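Local coordinates for glutathione transferase lambda1 (Populus trichocarpa, PDB 4PQH), which probably conjugates glutathione to electrophilic compounds with release of a halide, and belongs to the monomeric, plant-specific Lambda class of glutathione transferases, at residues F168-V171 and D172-Y175. Sequence-based numbering, arbitrary orientation.
Sequences FSLV and DIAY
With chi1 at -50°, D172 has its CG anti to its own carbonyl carbon and sends OD2 back to S169, whose own rotation (chi1 79°) turns OG to the amide of V171. S169 N donates to D172 OD2 (2.8 Å), met nearly along the C-O axis, while OG caps V171 N (3.0 Å), one residue short of D172. A water donates to D172 OD2 and accepts from S169 OG, bridging the two side chains, and D172 OD1 is held by F164 N and W204 NE1. This is the capping box known from the GST C-terminal domain, and it starts the helix 170-190, whose first turn is buried here. Its usual companion, the hydrophobic staple, joins F168, just before the N-cap, to I173 through CZ and CG1 (3.6 Å). The F168 side chain also crosses that of D172 at a slant, with ring and carboxylate planes only 13° from parallel. A serine in place of F168 would probably strip I173 CG1 and CD1 of their aromatic cover and leave F163 without its edge-to-face partner. In the first turn, A174 N donates to L170 O (2.9 Å), and V171 O, which accepts from Y175 N, also lies at the edge of the Y175 ring, 3.3 Å from CD2; the phenol OH bonds to L122 O.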
ATOM      1  N   PHE A 168      11.910  -4.799  -8.368  1.00 10.63           N
ATOM      2  CA  PHE A 168      10.961  -4.303  -7.369  1.00 10.36           C
ATOM      3  C   PHE A 168      10.703  -2.797  -7.488  1.00  9.88           C
ATOM      4  O   PHE A 168      11.630  -2.004  -7.693  1.00 11.53           O
ATOM      5  CB  PHE A 168      11.519  -4.644  -5.986  1.00 10.37           C
ATOM      6  CG  PHE A 168      10.596  -4.332  -4.848  1.00 10.47           C
ATOM      7  CD1 PHE A 168       9.503  -5.135  -4.585  1.00 10.37           C
ATOM      8  CD2 PHE A 168      10.864  -3.269  -4.000  1.00 13.46           C
ATOM      9  CE1 PHE A 168       8.653  -4.842  -3.528  1.00 11.67           C
ATOM     10  CE2 PHE A 168      10.029  -2.990  -2.922  1.00 13.65           C
ATOM     11  CZ  PHE A 168       8.925  -3.787  -2.688  1.00 12.22           C
ATOM     12  N   SER A 169       9.436  -2.395  -7.357  1.00  9.72           N
ATOM     13  CA  SER A 169       9.075  -0.987  -7.493  1.00 10.61           C
ATOM     14  C   SER A 169       7.819  -0.629  -6.726  1.00 11.23           C
ATOM     15  O   SER A 169       7.155  -1.481  -6.130  1.00  9.65           O
ATOM     16  CB  SER A 169       8.843  -0.638  -8.965  1.00 11.32           C
ATOM     17  OG  SER A 169       7.555  -1.077  -9.401  1.00 11.61           O
ATOM     18  N   LEU A 170       7.485   0.648  -6.787  1.00 11.32           N
ATOM     19  CA  LEU A 170       6.253   1.160  -6.206  1.00 11.20           C
ATOM     20  C   LEU A 170       5.020   0.448  -6.713  1.00 11.30           C
ATOM     21  O   LEU A 170       4.001   0.440  -6.025  1.00 12.22           O
ATOM     22  CB  LEU A 170       6.103   2.646  -6.506  1.00 11.52           C
ATOM     23  CG  LEU A 170       7.149   3.564  -5.887  1.00 12.81           C
ATOM     24  CD1 LEU A 170       6.936   4.974  -6.389  1.00 14.03           C
ATOM     25  CD2 LEU A 170       7.110   3.499  -4.358  1.00 12.91           C
ATOM     26  N   VAL A 171       5.079  -0.124  -7.912  1.00  9.90           N
ATOM     27  CA  VAL A 171       3.903  -0.814  -8.441  1.00 10.76           C
ATOM     28  C   VAL A 171       3.588  -2.052  -7.603  1.00  9.58           C
ATOM     29  O   VAL A 171       2.425  -2.333  -7.288  1.00 10.01           O
ATOM     30  CB  VAL A 171       4.056  -1.217  -9.931  1.00 11.11           C
ATOM     31  CG1 VAL A 171       2.763  -1.859 -10.439  1.00 12.53           C
ATOM     32  CG2 VAL A 171       4.413  -0.017 -10.787  1.00 12.57           C
ATOM     33  N   ASP A 172       4.623  -2.796  -7.232  1.00  9.91           N
ATOM     34  CA  ASP A 172       4.423  -3.969  -6.388  1.00  8.73           C
ATOM     35  C   ASP A 172       3.873  -3.550  -5.029  1.00  9.09           C
ATOM     36  O   ASP A 172       2.949  -4.168  -4.496  1.00 10.33           O
ATOM     37  CB  ASP A 172       5.738  -4.733  -6.235  1.00  8.88           C
ATOM     38  CG  ASP A 172       6.386  -4.981  -7.560  1.00  9.78           C
ATOM     39  OD1 ASP A 172       5.843  -5.783  -8.342  1.00 10.03           O
ATOM     40  OD2 ASP A 172       7.404  -4.313  -7.836  1.00 10.39           O
ATOM     41  N   ILE A 173       4.432  -2.480  -4.487  1.00 10.95           N
ATOM     42  CA  ILE A 173       3.977  -1.933  -3.218  1.00 10.49           C
ATOM     43  C   ILE A 173       2.494  -1.502  -3.260  1.00 11.07           C
ATOM     44  O   ILE A 173       1.740  -1.723  -2.309  1.00 11.92           O
ATOM     45  CB  ILE A 173       4.872  -0.769  -2.799  1.00 10.76           C
ATOM     46  CG1 ILE A 173       6.285  -1.298  -2.520  1.00 11.19           C
ATOM     47  CG2 ILE A 173       4.314  -0.070  -1.578  1.00 12.97           C
ATOM     48  CD1 ILE A 173       7.314  -0.206  -2.272  1.00 13.02           C
ATOM     49  N   ALA A 174       2.077  -0.910  -4.370  1.00 10.45           N
ATOM     50  CA  ALA A 174       0.695  -0.469  -4.515  1.00 11.50           C
ATOM     51  C   ALA A 174      -0.277  -1.650  -4.423  1.00 11.85           C
ATOM     52  O   ALA A 174      -1.344  -1.548  -3.812  1.00 12.16           O
ATOM     53  CB  ALA A 174       0.521   0.262  -5.827  1.00 13.30           C
ATOM     54  N   TYR A 175       0.085  -2.771  -5.030  1.00 11.42           N
ATOM     55  CA  TYR A 175      -0.789  -3.941  -5.067  1.00 11.01           C
ATOM     56  C   TYR A 175      -0.703  -4.855  -3.850  1.00 11.39           C
ATOM     57  O   TYR A 175      -1.674  -5.535  -3.530  1.00 12.00           O
ATOM     58  CB  TYR A 175      -0.555  -4.747  -6.348  1.00 11.73           C
ATOM     59  CG  TYR A 175      -1.232  -4.150  -7.555  1.00 11.80           C
ATOM     60  CD1 TYR A 175      -2.532  -4.500  -7.864  1.00 12.81           C
ATOM     61  CD2 TYR A 175      -0.591  -3.208  -8.364  1.00 12.16           C
ATOM     62  CE1 TYR A 175      -3.173  -3.957  -8.943  1.00 13.00           C
ATOM     63  CE2 TYR A 175      -1.229  -2.655  -9.453  1.00 13.27           C
ATOM     64  CZ  TYR A 175      -2.526  -3.036  -9.739  1.00 12.83           C
ATOM     65  OH  TYR A 175      -3.198  -2.505 -10.816  1.00 14.58           O
TER
HETATM   66  O   HOH W   1       8.128  -3.564 -10.253  1.00 11.20           O